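Side-chain contacts in AgaA (Rhizobium radiobacter, PDB 6HLX), which binds the opine agropinic acid as a periplasmic substrate-binding protein and probably delivers it to an ABC transporter for import: residues Q259-A262 against Y263-R267; S344-K348 against I349-V353. All blocks are in the same frame, centred on the assembly; numbering follows the deposited sequence.

How the interactions relate
Interaction 1 (259-267) comes first along the chain, at the end of helix 255-264 and the step into helix 267-274; interaction 2 (344-353) follows, where helix 333-347 turns into strand 351-356. Their centres lie about 11 Å apart, on the same side of the chain's centre. The two touch directly: the backbone N of Asp-266 probably donates to Glu-345 OE2 over 2.8 Å, and Ala-264 CB packs on Ile-349 CD1 at 3.8 Å. Two helix ends are thereby joined beside the outermost strand 351-356 of a six-stranded mixed sheet. Asp-266 binds zinc here, whereas Glu-345, a zinc ligand in a structure of this protein, keeps its side chain about 4 Å from a bound zinc ion.

Interaction 1. Residues Q259-A262 against Y263-R267; sequences QAIA and YAVDR. With ZN (zinc ion), chain O.
Arg-267 reaches back to the carbonyl of Ala-262 through a chain with CG anti to its own carbonyl carbon (chi1 -71°) and a bend at chi2 (143°), which carries the guanidinium back to the C-terminal end of helix 255-264. Both terminal nitrogens then grip one oxygen: NH1 and NH2 of Arg-267 each lie 2.9 Å from Ala-262 O. The oxygen sits at the guanidinium edge, close to its plane. NH1 arrives nearly along the C=O axis, whereas NH2 comes in at a wider slant, tilted from the carbonyl plane. This forked bond gives a carbonyl at the helix end two donors, and a weak bond from NE to the carbonyl of Ile-282 helps hold the group.

Tyr-263 and Gln-259, one helical turn apart, run side by side in the same direction, their amide and ring planes 49° apart. OE1 of Gln-259 stands 3.8 Å from CE2 of Tyr-263, and water 1 joins the two ends: it donates to Gln-259 OE1 over 2.8 Å and bonds Tyr-263 OH at the ring edge. The amide nitrogen of Gln-259 bonds the hydroxyl of Tyr-301, which limits its rotation. On another side of the helix, Ile-261 CG2 meets Val-265 CG2 at 4.2 Å, in a patch shared with Leu-346.

The regular backbone pattern ends with Val-265 N bonding Ile-261 O at 3.2 Å, and Val-265 is the first residue to leave helical angles. Asp-266 next serves as the N-cap of helix 267-274, with OD2 accepting from the backbone N of Ala-269. Its OD1 binds zinc at 1.9 Å, with water 2 also on the metal. The segment is thus a helix-to-helix junction, with an arginine gripping the end of one helix and a zinc-binding aspartate N-cap opening the next.

Interaction 2. Residues S344-K348 against I349-V353; sequences SELAK and IGIKV
Leu-346 lies between three apolar side chains of the following turn and strand, and its CB and two methyls meet different partners. CB meets Ile-351 CB at 3.9 Å, CD2 lies 4.2 Å from Ile-349 CD1, and CD1 approaches Val-353 CG2 at 4.1 Å, with the leucine and valine side chains crossing obliquely. Ile-349 holds CG1 between its backbone N and carbonyl carbon (chi1 68°), which brings that atom to 3.3 Å from Leu-346 O and directs CD1 to the leucine. Ile-261 and Ala-264 of helix 255-264 also pack on Leu-346.

The carbonyl oxygen of Leu-346 accepts two backbone bonds from opposite faces of its plane: Ile-349 N at 3.0 Å and Ile-351 N at 3.1 Å. Gly-350 N bonds Ala-347 O, completing a type I beta turn, and the positive phi of Gly-350 (83°) lets the chain reverse there.

At the exposed end of the turn, Lys-348 extends beyond CG until NZ reaches Glu-345 OE1, a 3.2 Å salt bridge made on the syn side, out of the carboxylate plane; OE2 accepts from the backbone N of Asp-266. Backbone bonds of Lys-352 to Phe-322 and Val-324 join the strand to its neighbour. Ile-351 N to Leu-346 O, paired with Gly-350 N to Ala-347 O, makes a Schellman motif with Gly-350 as C-prime residue, ending the helix of the beta-alpha-beta unit 322-327, 333-347, 351-356.

Interaction 1. Residues Q259-A262 against Y263-R267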
ATOM      1  N   GLN A 259      16.550  17.194  -5.609  1.00 23.91           N
ATOM      2  CA  GLN A 259      15.848  18.486  -5.686  1.00 23.86           C
ATOM      3  C   GLN A 259      15.796  18.987  -7.124  1.00 28.35           C
ATOM      4  O   GLN A 259      14.749  19.492  -7.529  1.00 27.12           O
ATOM      5  CB  GLN A 259      16.493  19.558  -4.782  1.00 25.31           C
ATOM      6  CG  GLN A 259      16.293  19.310  -3.283  1.00 28.56           C
ATOM      7  CD  GLN A 259      16.143  20.599  -2.489  1.00 41.25           C
ATOM      8  OE1 GLN A 259      16.142  21.699  -3.026  1.00 37.21           O
ATOM      9  NE2 GLN A 259      15.966  20.495  -1.193  1.00 29.51           N
ATOM     10  N   ALA A 260      16.905  18.844  -7.917  1.00 26.73           N
ATOM     11  CA  ALA A 260      16.891  19.264  -9.336  1.00 27.03           C
ATOM     12  C   ALA A 260      15.729  18.588 -10.078  1.00 29.88           C
ATOM     13  O   ALA A 260      15.003  19.256 -10.803  1.00 29.02           O
ATOM     14  CB  ALA A 260      18.212  18.931 -10.025  1.00 28.04           C
ATOM     15  N   ILE A 261      15.528  17.283  -9.849  1.00 25.15           N
ATOM     16  CA  ILE A 261      14.423  16.518 -10.447  1.00 24.72           C
ATOM     17  C   ILE A 261      13.055  17.073 -10.000  1.00 28.21           C
ATOM     18  O   ILE A 261      12.175  17.241 -10.842  1.00 28.41           O
ATOM     19  CB  ILE A 261      14.607  15.022 -10.178  1.00 26.42           C
ATOM     20  CG1 ILE A 261      15.818  14.519 -11.002  1.00 26.56           C
ATOM     21  CG2 ILE A 261      13.333  14.249 -10.540  1.00 26.89           C
ATOM     22  CD1 ILE A 261      16.310  13.151 -10.633  1.00 30.32           C
ATOM     23  N   ALA A 262      12.913  17.417  -8.702  1.00 25.27           N
ATOM     24  CA  ALA A 262      11.682  18.026  -8.167  1.00 25.01           C
ATOM     25  C   ALA A 262      11.395  19.389  -8.853  1.00 30.07           C
ATOM     26  O   ALA A 262      10.233  19.713  -9.088  1.00 30.20           O
ATOM     27  CB  ALA A 262      11.802  18.215  -6.667  1.00 25.70           C
ATOM     28  N   TYR A 263      12.449  20.163  -9.203  1.00 25.57           N
ATOM     29  CA  TYR A 263      12.271  21.467  -9.877  1.00 25.98           C
ATOM     30  C   TYR A 263      12.049  21.324 -11.390  1.00 31.74           C
ATOM     31  O   TYR A 263      11.486  22.232 -12.022  1.00 32.11           O
ATOM     32  CB  TYR A 263      13.507  22.384  -9.631  1.00 26.65           C
ATOM     33  CG  TYR A 263      13.513  23.069  -8.279  1.00 28.10           C
ATOM     34  CD1 TYR A 263      12.652  24.131  -8.006  1.00 29.55           C
ATOM     35  CD2 TYR A 263      14.409  22.684  -7.286  1.00 29.20           C
ATOM     36  CE1 TYR A 263      12.674  24.782  -6.772  1.00 30.29           C
ATOM     37  CE2 TYR A 263      14.442  23.332  -6.045  1.00 29.91           C
ATOM     38  CZ  TYR A 263      13.564  24.375  -5.793  1.00 35.74           C
ATOM     39  OH  TYR A 263      13.567  25.005  -4.576  1.00 37.23           O
ATOM     40  N   ALA A 264      12.567  20.238 -11.995  1.00 28.82           N
ATOM     41  CA  ALA A 264      12.527  20.046 -13.448  1.00 30.19           C
ATOM     42  C   ALA A 264      11.252  19.437 -13.995  1.00 34.02           C
ATOM     43  O   ALA A 264      10.972  19.585 -15.187  1.00 34.36           O
ATOM     44  CB  ALA A 264      13.711  19.200 -13.899  1.00 31.21           C
ATOM     45  N   VAL A 265      10.527  18.672 -13.178  1.00 28.60           N
ATOM     46  CA  VAL A 265       9.354  17.975 -13.700  1.00 28.47           C
ATOM     47  C   VAL A 265       8.100  18.820 -13.590  1.00 33.12           C
ATOM     48  O   VAL A 265       7.648  19.091 -12.483  1.00 35.38           O
ATOM     49  CB  VAL A 265       9.182  16.566 -13.076  1.00 31.04           C
ATOM     50  CG1 VAL A 265       7.958  15.851 -13.665  1.00 31.03           C
ATOM     51  CG2 VAL A 265      10.432  15.715 -13.275  1.00 30.76           C
ATOM     52  N   ASP A 266       7.520  19.214 -14.744  1.00 28.81           N
ATOM     53  CA  ASP A 266       6.279  19.958 -14.736  1.00 27.25           C
ATOM     54  C   ASP A 266       5.154  19.005 -14.306  1.00 30.57           C
ATOM     55  O   ASP A 266       4.933  17.963 -14.935  1.00 29.40           O
ATOM     56  CB  ASP A 266       5.943  20.554 -16.098  1.00 28.89           C
ATOM     57  CG  ASP A 266       4.819  21.535 -15.933  1.00 34.28           C
ATOM     58  OD1 ASP A 266       5.106  22.729 -15.637  1.00 34.44           O
ATOM     59  OD2 ASP A 266       3.649  21.114 -16.039  1.00 31.60           O
ATOM     60  N   ARG A 267       4.464  19.363 -13.232  1.00 26.22           N
ATOM     61  CA  ARG A 267       3.430  18.489 -12.671  1.00 25.22           C
ATOM     62  C   ARG A 267       2.165  18.426 -13.519  1.00 29.29           C
ATOM     63  O   ARG A 267       1.516  17.369 -13.558  1.00 29.50           O
ATOM     64  CB  ARG A 267       3.157  18.867 -11.226  1.00 27.55           C
ATOM     65  CG  ARG A 267       4.348  18.469 -10.369  1.00 32.16           C
ATOM     66  CD  ARG A 267       4.611  19.458  -9.301  1.00 37.59           C
ATOM     67  NE  ARG A 267       5.674  19.011  -8.399  1.00 35.89           N
ATOM     68  CZ  ARG A 267       6.955  19.349  -8.502  1.00 49.50           C
ATOM     69  NH1 ARG A 267       7.378  20.076  -9.525  1.00 36.40           N
ATOM     70  NH2 ARG A 267       7.831  18.923  -7.605  1.00 46.00           N
TER
HETATM   71 ZN    ZN O 614       3.514  23.691 -15.251  1.00 39.83          ZN
HETATM   72  O   HOH W   1      15.433  24.344  -2.699  1.00 38.28           O
HETATM   73  O   HOH W   2       2.081  23.590 -16.573  1.00 35.39           O

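Interaction 2. Residues S344-K348 against I349-V353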
ATOM      1  N   SER A 344      10.816  12.875 -20.780  1.00 27.42           N
ATOM      2  CA  SER A 344      10.880  14.076 -21.619  1.00 29.50           C
ATOM      3  C   SER A 344      11.218  15.328 -20.810  1.00 34.10           C
ATOM      4  O   SER A 344      12.003  16.154 -21.275  1.00 34.28           O
ATOM      5  CB  SER A 344       9.614  14.250 -22.452  1.00 33.12           C
ATOM      6  OG  SER A 344       8.460  14.227 -21.637  1.00 43.25           O
ATOM      7  N   GLU A 345      10.690  15.428 -19.573  1.00 29.04           N
ATOM      8  CA  GLU A 345      10.997  16.569 -18.695  1.00 29.18           C
ATOM      9  C   GLU A 345      12.473  16.618 -18.306  1.00 32.17           C
ATOM     10  O   GLU A 345      13.071  17.692 -18.324  1.00 33.34           O
ATOM     11  CB  GLU A 345      10.127  16.551 -17.425  1.00 29.69           C
ATOM     12  CG  GLU A 345       8.652  16.842 -17.660  1.00 33.30           C
ATOM     13  CD  GLU A 345       8.392  18.234 -18.189  1.00 47.63           C
ATOM     14  OE1 GLU A 345       8.187  18.377 -19.416  1.00 45.78           O
ATOM     15  OE2 GLU A 345       8.441  19.188 -17.382  1.00 36.46           O
ATOM     16  N   LEU A 346      13.061  15.467 -17.955  1.00 27.49           N
ATOM     17  CA  LEU A 346      14.454  15.419 -17.503  1.00 27.21           C
ATOM     18  C   LEU A 346      15.467  15.570 -18.626  1.00 32.53           C
ATOM     19  O   LEU A 346      16.574  16.053 -18.370  1.00 31.91           O
ATOM     20  CB  LEU A 346      14.734  14.178 -16.660  1.00 25.92           C
ATOM     21  CG  LEU A 346      13.955  14.082 -15.331  1.00 28.03           C
ATOM     22  CD1 LEU A 346      14.450  12.897 -14.515  1.00 27.83           C
ATOM     23  CD2 LEU A 346      14.047  15.396 -14.499  1.00 28.34           C
ATOM     24  N   ALA A 347      15.083  15.222 -19.878  1.00 29.58           N
ATOM     25  CA  ALA A 347      15.959  15.442 -21.045  1.00 30.56           C
ATOM     26  C   ALA A 347      16.344  16.929 -21.173  1.00 35.05           C
ATOM     27  O   ALA A 347      17.444  17.238 -21.642  1.00 36.10           O
ATOM     28  CB  ALA A 347      15.269  14.993 -22.326  1.00 31.01           C
ATOM     29  N   LYS A 348      15.441  17.833 -20.732  1.00 31.01           N
ATOM     30  CA  LYS A 348      15.609  19.288 -20.814  1.00 32.51           C
ATOM     31  C   LYS A 348      16.731  19.793 -19.923  1.00 36.35           C
ATOM     32  O   LYS A 348      17.242  20.890 -20.161  1.00 36.58           O
ATOM     33  CB  LYS A 348      14.284  20.015 -20.496  1.00 34.71           C
ATOM     34  CG  LYS A 348      13.188  19.719 -21.509  1.00 41.01           C
ATOM     35  CD  LYS A 348      11.893  20.432 -21.172  1.00 46.55           C
ATOM     36  CE  LYS A 348      10.791  20.018 -22.116  1.00 49.25           C
ATOM     37  NZ  LYS A 348       9.448  20.367 -21.587  1.00 53.12           N
ATOM     38  N   ILE A 349      17.134  18.988 -18.916  1.00 32.21           N
ATOM     39  CA  ILE A 349      18.209  19.350 -17.990  1.00 32.69           C
ATOM     40  C   ILE A 349      19.444  18.434 -18.173  1.00 37.08           C
ATOM     41  O   ILE A 349      20.375  18.475 -17.361  1.00 37.76           O
ATOM     42  CB  ILE A 349      17.735  19.470 -16.512  1.00 35.47           C
ATOM     43  CG1 ILE A 349      17.317  18.099 -15.900  1.00 34.20           C
ATOM     44  CG2 ILE A 349      16.627  20.529 -16.377  1.00 37.66           C
ATOM     45  CD1 ILE A 349      17.279  18.096 -14.397  1.00 34.08           C
ATOM     46  N   GLY A 350      19.452  17.660 -19.259  1.00 32.24           N
ATOM     47  CA  GLY A 350      20.573  16.799 -19.623  1.00 32.05           C
ATOM     48  C   GLY A 350      20.623  15.447 -18.948  1.00 34.00           C
ATOM     49  O   GLY A 350      21.658  14.780 -18.982  1.00 33.57           O
ATOM     50  N   ILE A 351      19.506  15.019 -18.350  1.00 29.45           N
ATOM     51  CA  ILE A 351      19.421  13.691 -17.746  1.00 27.92           C
ATOM     52  C   ILE A 351      18.769  12.817 -18.816  1.00 32.43           C
ATOM     53  O   ILE A 351      17.611  13.048 -19.174  1.00 29.57           O
ATOM     54  CB  ILE A 351      18.638  13.677 -16.403  1.00 30.05           C
ATOM     55  CG1 ILE A 351      19.394  14.463 -15.298  1.00 30.33           C
ATOM     56  CG2 ILE A 351      18.363  12.236 -15.949  1.00 30.78           C
ATOM     57  CD1 ILE A 351      18.636  14.651 -13.993  1.00 33.12           C
ATOM     58  N   LYS A 352      19.540  11.872 -19.365  1.00 29.52           N
ATOM     59  CA  LYS A 352      19.072  10.973 -20.424  1.00 29.52           C
ATOM     60  C   LYS A 352      18.498   9.723 -19.785  1.00 30.41           C
ATOM     61  O   LYS A 352      19.242   8.868 -19.308  1.00 30.14           O
ATOM     62  CB  LYS A 352      20.206  10.654 -21.406  1.00 33.47           C
ATOM     63  CG  LYS A 352      20.661  11.897 -22.191  1.00 52.67           C
ATOM     64  CD  LYS A 352      22.130  11.838 -22.628  1.00 63.72           C
ATOM     65  CE  LYS A 352      23.117  12.226 -21.540  1.00 69.12           C
ATOM     66  NZ  LYS A 352      23.201  13.699 -21.330  1.00 69.69           N
ATOM     67  N   VAL A 353      17.164   9.653 -19.727  1.00 26.53           N
ATOM     68  CA  VAL A 353      16.452   8.554 -19.077  1.00 24.49           C
ATOM     69  C   VAL A 353      16.071   7.478 -20.094  1.00 29.35           C
ATOM     70  O   VAL A 353      15.475   7.809 -21.114  1.00 30.02           O
ATOM     71  CB  VAL A 353      15.173   9.091 -18.365  1.00 27.27           C
ATOM     72  CG1 VAL A 353      14.341   7.963 -17.747  1.00 28.01           C
ATOM     73  CG2 VAL A 353      15.505  10.160 -17.326  1.00 26.37           C
TER